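Local coordinates for protein citrate synthase (Pyrobaculum aerophilum, PDB 2IBP) that probably catalyses the condensation of oxaloacetate and acetyl-CoA with water to citrate and CoA, feeding the tricarboxylic acid cycle, at residues L210-E215 with A368-V373; L68-R73 with G374-V379. One frame throughout, in Å; residues are numbered along the deposited sequence.

Contact 1: residues L210-E215 with A368-V373; sequences LHADHE and AMSRVV
The R371 guanidinium lies against the loop backbone, with the peptide of D213 and H214 over one face. H214 N stands 3.6 Å above the guanidinium plane of R371, over its centre. The carbonyl of H211 comes in at the edge. R371 holds it side-on with two nitrogens: NE reaches H211 O at 2.7 Å and NH2 reaches it at 2.9 Å. Both bonds are bent, with N-H...O angles of 146° and 137°. One buried oxygen thus takes two donors, which fixes the rotation of the guanidinium. The R371 chain leaves with CG anti to the backbone N (chi1 -177°). Bends at chi2 and chi3 then bring the guanidinium alongside the loop backbone, where NE and NH2 both face H211 O. OD1 of D213 is 4.4 Å from NE of R371 but well out of its plane, so any attraction is one of charge alone; the other oxygen, OD2, hydrogen-bonds with S37 OG. Replacing R371 with a leucine would probably leave H211 O without both of its donors and the loop at H211-H214 less firmly held. A212 CB also meets V373 CG1 at 3.8 Å. S370 OG hydrogen-bonds to L208 O, H211 ND1 to Y207 O, and H214 NE2 to Y292 OH. H214 lies close to H289 and H211 near D346, both predicted active-site residues. The contact therefore ties a loop bordering the probable active site to helix 363-382, with helix 62-71 packed on A212 and V373, helix 141-169 on V373, and helix 297-313 on H214.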
loop_
_atom_site.group_PDB
_atom_site.type_symbol
_atom_site.label_atom_id
_atom_site.label_comp_id
_atom_site.label_asym_id
_atom_site.label_seq_id
_atom_site.Cartn_x
_atom_site.Cartn_y
_atom_site.Cartn_z
ATOM N N LEU A 210 7.561 17.671 14.474
ATOM C CA LEU A 210 7.033 18.518 13.419
ATOM C C LEU A 210 6.432 17.781 12.254
ATOM O O LEU A 210 5.590 18.337 11.579
ATOM C CB LEU A 210 8.080 19.490 12.900
ATOM C CG LEU A 210 8.544 20.569 13.887
ATOM C CD1 LEU A 210 9.655 21.363 13.191
ATOM C CD2 LEU A 210 7.409 21.464 14.370
ATOM N N HIS A 211 6.853 16.545 12.020
ATOM C CA HIS A 211 6.357 15.800 10.866
ATOM C C HIS A 211 5.449 14.647 11.232
ATOM O O HIS A 211 5.086 13.850 10.369
ATOM C CB HIS A 211 7.555 15.318 10.044
ATOM C CG HIS A 211 8.360 16.452 9.475
ATOM N ND1 HIS A 211 9.245 17.183 10.238
ATOM C CD2 HIS A 211 8.362 17.021 8.243
ATOM C CE1 HIS A 211 9.740 18.171 9.508
ATOM N NE2 HIS A 211 9.235 18.083 8.286
ATOM N N ALA A 212 5.023 14.595 12.497
ATOM C CA ALA A 212 4.240 13.470 13.012
ATOM C C ALA A 212 2.929 13.203 12.283
ATOM O O ALA A 212 2.531 12.033 12.140
ATOM C CB ALA A 212 4.015 13.625 14.493
ATOM N N ASP A 213 2.235 14.264 11.878
ATOM C CA ASP A 213 1.026 14.095 11.065
ATOM C C ASP A 213 0.779 15.343 10.255
ATOM O O ASP A 213 1.197 16.439 10.644
ATOM C CB ASP A 213 -0.217 13.771 11.886
ATOM C CG ASP A 213 -1.300 13.130 11.030
ATOM O OD1 ASP A 213 -0.983 12.130 10.354
ATOM O OD2 ASP A 213 -2.445 13.638 10.984
ATOM N N HIS A 214 0.144 15.187 9.101
ATOM C CA HIS A 214 -0.143 16.335 8.280
ATOM C C HIS A 214 -1.263 15.978 7.325
ATOM O O HIS A 214 -1.022 15.685 6.162
ATOM C CB HIS A 214 1.132 16.791 7.566
ATOM C CG HIS A 214 1.207 18.271 7.334
ATOM N ND1 HIS A 214 1.171 18.833 6.077
ATOM C CD2 HIS A 214 1.238 19.308 8.206
ATOM C CE1 HIS A 214 1.248 20.150 6.184
ATOM N NE2 HIS A 214 1.310 20.463 7.464
ATOM N N GLU A 215 -2.460 15.885 7.901
ATOM C CA GLU A 215 -3.666 15.514 7.178
ATOM C C GLU A 215 -3.522 14.183 6.436
ATOM O O GLU A 215 -3.062 13.223 7.045
ATOM C CB GLU A 215 -4.201 16.679 6.351
ATOM C CG GLU A 215 -4.633 17.817 7.303
ATOM C CD GLU A 215 -5.278 19.012 6.636
ATOM O OE1 GLU A 215 -5.124 19.216 5.408
ATOM O OE2 GLU A 215 -5.900 19.791 7.383
ATOM N N ALA A 368 9.547 8.909 7.802
ATOM C CA ALA A 368 8.756 7.737 8.205
ATOM C C ALA A 368 8.808 7.528 9.728
ATOM O O ALA A 368 7.809 7.156 10.354
ATOM C CB ALA A 368 9.267 6.465 7.480
ATOM N N MET A 369 9.983 7.708 10.322
ATOM C CA MET A 369 10.121 7.604 11.785
ATOM C C MET A 369 9.209 8.593 12.492
ATOM O O MET A 369 8.699 8.304 13.571
ATOM C CB MET A 369 11.563 7.861 12.217
ATOM C CG MET A 369 12.464 6.700 11.907
ATOM S SD MET A 369 14.195 7.194 11.888
ATOM C CE MET A 369 14.271 8.291 13.300
ATOM N N SER A 370 9.024 9.765 11.904
ATOM C CA SER A 370 8.133 10.746 12.461
ATOM C C SER A 370 6.659 10.394 12.217
ATOM O O SER A 370 5.839 10.277 13.146
ATOM C CB SER A 370 8.398 12.111 11.835
ATOM O OG SER A 370 7.458 13.042 12.297
ATOM N N ARG A 371 6.346 10.222 10.937
ATOM C CA ARG A 371 4.979 10.066 10.480
ATOM C C ARG A 371 4.299 8.758 10.841
ATOM O O ARG A 371 3.080 8.677 10.818
ATOM C CB ARG A 371 4.935 10.265 8.970
ATOM C CG ARG A 371 3.559 10.212 8.348
ATOM C CD ARG A 371 2.585 11.247 8.898
ATOM N NE ARG A 371 3.181 12.593 8.885
ATOM C CZ ARG A 371 3.109 13.440 7.861
ATOM N NH1 ARG A 371 2.335 13.188 6.812
ATOM N NH2 ARG A 371 3.752 14.592 7.904
ATOM N N VAL A 372 5.082 7.765 11.235
ATOM C CA VAL A 372 4.503 6.472 11.573
ATOM C C VAL A 372 3.420 6.627 12.641
ATOM O O VAL A 372 2.386 5.948 12.592
ATOM C CB VAL A 372 5.562 5.453 11.982
ATOM C CG1 VAL A 372 6.381 5.965 13.140
ATOM C CG2 VAL A 372 4.901 4.094 12.270
ATOM N N VAL A 373 3.594 7.568 13.570
ATOM C CA VAL A 373 2.556 7.729 14.577
ATOM C C VAL A 373 1.253 8.249 13.965
ATOM O O VAL A 373 0.176 7.809 14.335
ATOM C CB VAL A 373 2.987 8.564 15.795
ATOM C CG1 VAL A 373 3.226 10.027 15.445
ATOM C CG2 VAL A 373 1.923 8.428 16.898
#

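Contact 2: residues L68-R73 with G374-V379; sequences LILYGR and GWVAHV
I69 and A377 make the tight part of this helix-to-helix contact. CG2 of I69 meets CB of A377 at 3.7 Å. The same methyl of A377 also lies 3.5 Å from I69 O, so it rests on both the side chain and the backbone of the facing helix. With chi1 of I69 at -70°, CG1 lies anti to the carbonyl carbon and leaves CG2 anti to the backbone N, and the CG2 branch points across at the helix 363-382 backbone. There it also approaches G374 CA, at 4.2 Å. The helices come close here: the CA atoms of L70 and A377 are 4.9 Å apart, a spacing that fits the small side chain of A377. No hydrogen bond crosses between the segments, and the joint is apolar packing. I69 O is not left to the methyl alone, since R49 NH2 donates to it. The looser part is at L70. Its CD1 only reaches CG2 of V376, at 4.4 Å, a light touch between branched ends. Toward the solvent, helix 62-71 ends and the chain turns away. G72 takes a positive phi of 91° there, where a side chain would jam against the carbonyl oxygen of Y71. R73 is exposed and forms a salt bridge with E79, away from the helix pair. This is plain core packing between an early and a late helix of the citrate synthase chain, away from the annotated sites. Helix 141-169 covers L70 and V376 through Y148 and A151, helix 233-244 packs on V376, and I36 in a loop meets A377.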
loop_
_atom_site.group_PDB
_atom_site.type_symbol
_atom_site.label_atom_id
_atom_site.label_comp_id
_atom_site.label_asym_id
_atom_site.label_seq_id
_atom_site.Cartn_x
_atom_site.Cartn_y
_atom_site.Cartn_z
ATOM N N LEU A 68 0.065 11.734 22.469
ATOM C CA LEU A 68 -1.030 12.618 22.118
ATOM C C LEU A 68 -1.693 12.225 20.795
ATOM O O LEU A 68 -2.908 12.098 20.712
ATOM C CB LEU A 68 -0.513 14.039 22.042
ATOM C CG LEU A 68 -1.490 15.093 21.540
ATOM C CD1 LEU A 68 -2.723 15.219 22.448
ATOM C CD2 LEU A 68 -0.796 16.440 21.400
ATOM N N ILE A 69 -0.885 12.027 19.768
ATOM C CA ILE A 69 -1.434 11.686 18.466
ATOM C C ILE A 69 -2.144 10.345 18.519
ATOM O O ILE A 69 -3.247 10.211 18.016
ATOM C CB ILE A 69 -0.350 11.725 17.391
ATOM C CG1 ILE A 69 0.075 13.177 17.147
ATOM C CG2 ILE A 69 -0.875 11.134 16.078
ATOM C CD1 ILE A 69 1.297 13.330 16.238
ATOM N N LEU A 70 -1.528 9.360 19.151
ATOM C CA LEU A 70 -2.121 8.039 19.220
ATOM C C LEU A 70 -3.379 7.955 20.095
ATOM O O LEU A 70 -4.424 7.443 19.658
ATOM C CB LEU A 70 -1.071 7.050 19.703
ATOM C CG LEU A 70 -1.520 5.594 19.770
ATOM C CD1 LEU A 70 -2.048 5.103 18.410
ATOM C CD2 LEU A 70 -0.339 4.740 20.243
ATOM N N TYR A 71 -3.295 8.501 21.304
ATOM C CA TYR A 71 -4.393 8.391 22.271
ATOM C C TYR A 71 -5.402 9.540 22.290
ATOM O O TYR A 71 -6.481 9.416 22.889
ATOM C CB TYR A 71 -3.832 8.107 23.654
ATOM C CG TYR A 71 -3.159 6.764 23.728
ATOM C CD1 TYR A 71 -3.906 5.603 23.707
ATOM C CD2 TYR A 71 -1.774 6.647 23.754
ATOM C CE1 TYR A 71 -3.315 4.376 23.751
ATOM C CE2 TYR A 71 -1.161 5.411 23.801
ATOM C CZ TYR A 71 -1.946 4.264 23.755
ATOM O OH TYR A 71 -1.396 3.008 23.802
ATOM N N GLY A 72 -5.043 10.670 21.694
ATOM C CA GLY A 72 -5.962 11.777 21.539
ATOM C C GLY A 72 -5.948 12.801 22.649
ATOM O O GLY A 72 -6.720 13.756 22.630
ATOM N N ARG A 73 -5.074 12.595 23.621
ATOM C CA ARG A 73 -4.933 13.547 24.709
ATOM C C ARG A 73 -3.543 13.485 25.310
ATOM O O ARG A 73 -2.801 12.539 25.092
ATOM C CB ARG A 73 -5.940 13.247 25.810
ATOM C CG ARG A 73 -5.733 11.909 26.445
ATOM C CD ARG A 73 -6.713 11.699 27.566
ATOM N NE ARG A 73 -6.582 10.359 28.111
ATOM C CZ ARG A 73 -5.656 9.992 28.989
ATOM N NH1 ARG A 73 -4.750 10.867 29.427
ATOM N NH2 ARG A 73 -5.637 8.740 29.422
ATOM N N GLY A 374 1.353 9.177 13.019
ATOM C CA GLY A 374 0.176 9.660 12.321
ATOM C C GLY A 374 -0.480 8.517 11.560
ATOM O O GLY A 374 -1.686 8.335 11.615
ATOM N N TRP A 375 0.320 7.712 10.868
ATOM C CA TRP A 375 -0.233 6.615 10.095
ATOM C C TRP A 375 -1.036 5.676 10.971
ATOM O O TRP A 375 -2.187 5.371 10.647
ATOM C CB TRP A 375 0.852 5.823 9.380
ATOM C CG TRP A 375 1.570 6.565 8.315
ATOM C CD1 TRP A 375 1.069 7.508 7.500
ATOM C CD2 TRP A 375 2.889 6.269 7.828
ATOM N NE1 TRP A 375 2.025 7.906 6.589
ATOM C CE2 TRP A 375 3.152 7.158 6.778
ATOM C CE3 TRP A 375 3.885 5.366 8.211
ATOM C CZ2 TRP A 375 4.366 7.174 6.104
ATOM C CZ3 TRP A 375 5.108 5.403 7.554
ATOM C CH2 TRP A 375 5.334 6.306 6.519
ATOM N N VAL A 376 -0.431 5.205 12.058
ATOM C CA VAL A 376 -1.129 4.253 12.937
ATOM C C VAL A 376 -2.360 4.898 13.602
ATOM O O VAL A 376 -3.427 4.268 13.696
ATOM C CB VAL A 376 -0.201 3.524 13.921
ATOM C CG1 VAL A 376 0.847 2.737 13.150
ATOM C CG2 VAL A 376 0.462 4.513 14.895
ATOM N N ALA A 377 -2.251 6.160 14.007
ATOM C CA ALA A 377 -3.398 6.861 14.605
ATOM C C ALA A 377 -4.538 6.933 13.595
ATOM O O ALA A 377 -5.713 6.778 13.933
ATOM C CB ALA A 377 -3.010 8.272 15.052
ATOM N N HIS A 378 -4.190 7.229 12.343
ATOM C CA HIS A 378 -5.200 7.344 11.291
ATOM C C HIS A 378 -5.886 6.016 11.028
ATOM O O HIS A 378 -7.090 5.978 10.883
ATOM C CB HIS A 378 -4.606 7.893 10.007
ATOM C CG HIS A 378 -4.580 9.384 9.946
ATOM N ND1 HIS A 378 -5.669 10.132 9.548
ATOM C CD2 HIS A 378 -3.580 10.270 10.171
ATOM C CE1 HIS A 378 -5.352 11.413 9.567
ATOM N NE2 HIS A 378 -4.095 11.525 9.958
ATOM N N VAL A 379 -5.113 4.936 11.029
ATOM C CA VAL A 379 -5.679 3.595 10.844
ATOM C C VAL A 379 -6.655 3.270 11.971
ATOM O O VAL A 379 -7.803 2.886 11.727
ATOM C CB VAL A 379 -4.608 2.513 10.754
ATOM C CG1 VAL A 379 -5.238 1.111 10.906
ATOM C CG2 VAL A 379 -3.866 2.659 9.421
#

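Both contacts use helix 363-382, at successive stretches, and both are buried. The centre of contact 1 lies about 5 Å from the centre of the chain, near the predicted active-site residues. The centre of contact 2 lies about 14 Å from it, and one of its segments runs out into an exposed turn. Their chemistry differs accordingly. Contact 1 joins a loop to the helix mainly through a charged side chain and a backbone carbonyl, with one apolar pair beside them, while contact 2 joins two helices by apolar packing alone. They meet directly: A212 CB packs on I69 CD1, and D213 OD2 probably bonds to H378 NE2 at 2.9 Å. Along the sequence, contact 1 is nested inside the loop that contact 2 closes.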